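Local coordinates for tRNA dimethylallyltransferase (Staphylococcus epidermidis ATCC 12228, PDB 3D3Q), which probably transfers a dimethylallyl group from dimethylallyl diphosphate to the adenine at position 37 of tRNAs that read codons beginning with uridine, at residues A[220-225]-A[267-272]; A[242-247]-A[251-256]. All coordinates share one frame; numbering follows the deposited sequence.

How the interactions relate
Interaction 1 joins helix 207-224 to helix 262-286; interaction 2 ties the loop that follows helix 226-235 to helix 252-257. Their centres lie about 12 Å apart, in the same part of the molecule. Along the chain, 242-247 and 251-256 both fall between 220-225 and 267-272, so interaction 2 is formed within the excursion that interaction 1 brings together. The two meet where helix 262-286 passes E251: H272 CG lies 3.5 Å from E251 OE2, and L269 CD1 lies 3.8 Å from E251 OE1. L269 CD1 also comes to 4.2 Å from I247 CG1, so the packing reaches a residue of the 245-250 region, which by similarity contacts substrate tRNA.

Interaction 1: A[220-225]-A[267-272]; sequences IMLGHG and EKLKQH
L222 and L269 make the closest contact between 220-225 and 267-272, their CD2 methyls meeting at 4.1 Å. The leucine side chains come from the two helices and pass one another head to tail. L269 reaches across because CG stands anti to its backbone N (chi1 170°) and CD2 then continues straight out from CA, putting this methyl at the front. A second touch on the same methyl is looser: selenomethionine M221 brings its terminal CE to 4.5 Å from L269 CD2. L269 CD2 therefore faces both M221 and L222, consecutive residues near the end of helix 207-224. The backbones stay well apart, with L222 CA 10.6 Å from L269 CA, and no hydrogen bond crosses; between these two segments only side-chain ends meet. M221 and L269 are buried, whereas L222 remains partly exposed.

Away from this apolar patch the residues turn to solvent or hold to their own helix. On the exposed flank the CG2 methyl of I220 caps the middle of one face of the H224 imidazole, 3.8 Å from the plane of that ring. H272 folds its imidazole back toward K268 O, but the hydrogen bond modelled from ND1 is short and its geometry doubtful; the backbone N of H272 bonds to the same oxygen. K270 NZ forms a salt bridge with D219, the residue just before 220-225.

G225 follows the last turn of helix 207-224 with a Schellman motif, its phi positive at 107°, and serves also as N-cap of helix 226-235. L226, just beyond, packs on both M221 and L269, so the contact is a three-helix junction of helices 207-224, 226-235 and 262-286.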
# COMPACT_ATOMS: atom_id res chain seq x y z
N ILE A 220 13.28 9.25 13.97
CA ILE A 220 14.50 8.66 13.46
C ILE A 220 15.01 9.39 12.22
O ILE A 220 16.20 9.65 12.09
CB ILE A 220 14.29 7.19 13.11
CG1 ILE A 220 13.70 6.45 14.31
CG2 ILE A 220 15.62 6.56 12.72
CD1 ILE A 220 13.33 5.01 14.02
N MSE A 221 14.10 9.70 11.30
CA MSE A 221 14.49 10.40 10.07
C MSE A 221 15.19 11.71 10.40
O MSE A 221 16.24 12.02 9.83
CB MSE A 221 13.28 10.70 9.19
CG MSE A 221 12.44 9.51 8.77
SE MSE A 221 11.29 9.94 7.25
CE MSE A 221 10.26 11.42 7.99
N LEU A 222 14.61 12.49 11.31
CA LEU A 222 15.20 13.76 11.71
C LEU A 222 16.57 13.47 12.28
O LEU A 222 17.53 14.19 12.02
CB LEU A 222 14.34 14.45 12.77
CG LEU A 222 13.14 15.31 12.32
CD1 LEU A 222 13.61 16.51 11.53
CD2 LEU A 222 12.21 14.47 11.49
N GLY A 223 16.65 12.38 13.04
CA GLY A 223 17.90 11.99 13.65
C GLY A 223 18.91 11.44 12.67
O GLY A 223 20.08 11.36 12.99
N HIS A 224 18.46 11.06 11.48
CA HIS A 224 19.40 10.52 10.51
C HIS A 224 19.88 11.53 9.47
O HIS A 224 20.70 11.20 8.62
CB HIS A 224 18.80 9.30 9.82
CG HIS A 224 19.00 8.03 10.58
ND1 HIS A 224 18.69 6.79 10.05
CD2 HIS A 224 19.48 7.79 11.82
CE1 HIS A 224 18.97 5.85 10.94
NE2 HIS A 224 19.46 6.43 12.02
N GLY A 225 19.38 12.76 9.54
CA GLY A 225 19.81 13.77 8.59
C GLY A 225 18.81 14.16 7.53
O GLY A 225 19.19 14.64 6.46
N GLU A 267 5.69 18.84 14.00
CA GLU A 267 4.36 18.48 14.48
C GLU A 267 3.44 18.18 13.29
O GLU A 267 2.64 17.23 13.33
CB GLU A 267 3.77 19.63 15.28
CG GLU A 267 2.30 19.45 15.51
CD GLU A 267 1.92 19.49 16.96
OE1 GLU A 267 1.86 20.61 17.52
OE2 GLU A 267 1.72 18.40 17.55
N LYS A 268 3.56 18.99 12.24
CA LYS A 268 2.75 18.82 11.03
C LYS A 268 3.26 17.66 10.18
O LYS A 268 2.48 17.01 9.48
CB LYS A 268 2.74 20.11 10.22
CG LYS A 268 2.04 21.26 10.93
CD LYS A 268 1.78 22.45 10.01
CE LYS A 268 3.08 23.05 9.47
NZ LYS A 268 2.88 24.27 8.62
N LEU A 269 4.56 17.40 10.24
CA LEU A 269 5.16 16.30 9.49
C LEU A 269 4.66 14.94 10.00
O LEU A 269 4.35 14.05 9.22
CB LEU A 269 6.69 16.38 9.56
CG LEU A 269 7.52 15.21 9.04
CD1 LEU A 269 7.14 14.89 7.61
CD2 LEU A 269 9.00 15.55 9.13
N LYS A 270 4.59 14.78 11.32
CA LYS A 270 4.12 13.52 11.90
C LYS A 270 2.61 13.38 11.68
O LYS A 270 2.09 12.27 11.62
CB LYS A 270 4.41 13.48 13.40
CG LYS A 270 5.88 13.60 13.77
CD LYS A 270 6.08 13.50 15.28
CE LYS A 270 7.53 13.69 15.67
NZ LYS A 270 7.74 13.35 17.08
N GLN A 271 1.92 14.51 11.57
CA GLN A 271 0.49 14.47 11.34
C GLN A 271 0.22 14.01 9.91
O GLN A 271 -0.39 12.97 9.70
CB GLN A 271 -0.14 15.84 11.59
CG GLN A 271 -1.64 15.78 11.81
CD GLN A 271 -2.34 17.10 11.57
OE1 GLN A 271 -3.53 17.22 11.84
NE2 GLN A 271 -1.61 18.08 11.05
N HIS A 272 0.69 14.78 8.92
CA HIS A 272 0.50 14.41 7.51
C HIS A 272 0.88 12.95 7.30
O HIS A 272 0.32 12.27 6.45
CB HIS A 272 1.39 15.26 6.59
CG HIS A 272 0.98 16.69 6.48
ND1 HIS A 272 0.94 17.54 7.56
CD2 HIS A 272 0.63 17.43 5.40
CE1 HIS A 272 0.58 18.75 7.16
NE2 HIS A 272 0.39 18.71 5.85

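Interaction 2: A[242-247]-A[251-256]; sequences QSMQAI and ELVPVI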
# COMPACT_ATOMS: atom_id res chain seq x y z
N GLN A 242 7.56 18.73 -8.22
CA GLN A 242 6.52 17.87 -7.67
C GLN A 242 7.06 17.06 -6.50
O GLN A 242 6.44 16.98 -5.45
CB GLN A 242 6.00 16.92 -8.75
CG GLN A 242 5.56 15.55 -8.25
CD GLN A 242 5.19 14.61 -9.38
OE1 GLN A 242 6.00 14.35 -10.27
NE2 GLN A 242 3.97 14.11 -9.35
N SER A 243 8.23 16.47 -6.70
CA SER A 243 8.84 15.67 -5.65
C SER A 243 8.99 16.42 -4.33
O SER A 243 8.73 15.86 -3.27
CB SER A 243 10.21 15.19 -6.12
OG SER A 243 10.95 16.30 -6.58
N MSE A 244 9.39 17.69 -4.38
CA MSE A 244 9.57 18.50 -3.17
C MSE A 244 8.28 18.85 -2.47
O MSE A 244 8.29 19.60 -1.49
CB MSE A 244 10.30 19.80 -3.51
CG MSE A 244 11.75 19.63 -3.91
SE MSE A 244 12.90 19.14 -2.45
CE MSE A 244 13.36 20.91 -1.80
N GLN A 245 7.17 18.32 -2.97
CA GLN A 245 5.85 18.58 -2.39
C GLN A 245 5.36 17.40 -1.60
O GLN A 245 4.30 17.47 -0.99
CB GLN A 245 4.85 18.89 -3.51
CG GLN A 245 5.01 20.26 -4.08
CD GLN A 245 4.73 21.32 -3.05
OE1 GLN A 245 3.64 21.38 -2.49
NE2 GLN A 245 5.72 22.16 -2.77
N ALA A 246 6.13 16.32 -1.63
CA ALA A 246 5.76 15.11 -0.90
C ALA A 246 5.93 15.31 0.59
O ALA A 246 6.80 16.07 1.04
CB ALA A 246 6.62 13.94 -1.36
N ILE A 247 5.08 14.64 1.36
CA ILE A 247 5.14 14.75 2.81
C ILE A 247 6.55 14.38 3.27
O ILE A 247 7.08 13.32 2.92
CB ILE A 247 4.06 13.84 3.47
CG1 ILE A 247 4.67 13.14 4.68
CG2 ILE A 247 3.46 12.87 2.44
CD1 ILE A 247 3.86 11.97 5.19
N GLU A 251 7.06 20.25 4.25
CA GLU A 251 6.93 20.82 5.58
C GLU A 251 8.22 21.44 6.06
O GLU A 251 8.23 22.46 6.74
CB GLU A 251 6.47 19.76 6.59
CG GLU A 251 5.13 19.13 6.25
CD GLU A 251 5.28 17.83 5.50
OE1 GLU A 251 6.39 17.57 4.96
OE2 GLU A 251 4.28 17.07 5.43
N LEU A 252 9.33 20.81 5.70
CA LEU A 252 10.63 21.30 6.10
C LEU A 252 11.16 22.45 5.26
O LEU A 252 12.01 23.20 5.72
CB LEU A 252 11.65 20.14 6.10
CG LEU A 252 11.33 18.97 7.04
CD1 LEU A 252 12.40 17.89 6.91
CD2 LEU A 252 11.25 19.44 8.47
N VAL A 253 10.69 22.61 4.04
CA VAL A 253 11.20 23.71 3.22
C VAL A 253 11.00 25.06 3.90
O VAL A 253 11.91 25.89 3.94
CB VAL A 253 10.55 23.76 1.80
CG1 VAL A 253 11.12 24.92 1.01
CG2 VAL A 253 10.82 22.47 1.06
N PRO A 254 9.80 25.30 4.45
CA PRO A 254 9.50 26.57 5.13
C PRO A 254 10.41 26.88 6.32
O PRO A 254 10.81 28.03 6.53
CB PRO A 254 8.04 26.39 5.58
CG PRO A 254 7.48 25.50 4.52
CD PRO A 254 8.58 24.48 4.37
N VAL A 255 10.76 25.85 7.07
CA VAL A 255 11.62 26.02 8.23
C VAL A 255 13.05 26.40 7.82
O VAL A 255 13.80 26.98 8.59
CB VAL A 255 11.59 24.75 9.15
CG1 VAL A 255 12.22 23.58 8.44
CG2 VAL A 255 12.28 25.03 10.46
N ILE A 256 13.40 26.09 6.57
CA ILE A 256 14.72 26.41 6.05
C ILE A 256 14.79 27.90 5.72
O ILE A 256 15.87 28.50 5.65
CB ILE A 256 15.01 25.63 4.78
CG1 ILE A 256 14.90 24.14 5.05
CG2 ILE A 256 16.40 25.94 4.28
CD1 ILE A 256 15.14 23.29 3.82
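M244 and V253 meet with their side chains roughly perpendicular, whereas I247 and E251 run alongside one another with a shared direction; these two pairings join the segments. In the first, selenomethionine M244 brings its end methyl CE to 4.1 Å from V253 CG2. M244 CB does not aim at the helix, but the chain bends at both chi2 (-71°) and chi3 (-88°), and the double bend swings CE round to meet the valine. V253 points toward the loop from its CA, offering CG2. Both residues are buried, and the pair is purely apolar.

The second pairing sets a carboxylate along a backbone. E251 turns sharply at chi2 (96°), which brings its carboxylate alongside I247: OE2 lies 3.6 Å from I247 CA and 3.8 Å from I247 CB, while OE1 faces the carbonyl carbon, I247 C, also at 3.6 Å. These are packing contacts rather than hydrogen bonds. The polar partner of E251 OE1 is the backbone N-H of G248, the residue after I247, so the buried glutamate holds the connecting chain by one hydrogen bond while its side chain also packs on L269 and H272 of helix 262-286. The backbones draw closer here, I247 CA being 6.9 Å from E251 CA, against 8.4 Å between M244 CA and V253 CA.

Residues 243-245 form a short 3-10 turn, tied at S243 OG to P72 O of another loop. The 245-250 region is, by similarity, a tRNA contact, and the I247 side chain lies about 7 Å from that of T16, a probable substrate-binding residue, while the same loop packs on residues 251-256. From the weakly bonded helix 252-257, L252, V255 and I256 pack on helix 226-235, and S273 of helix 262-286 touches I247.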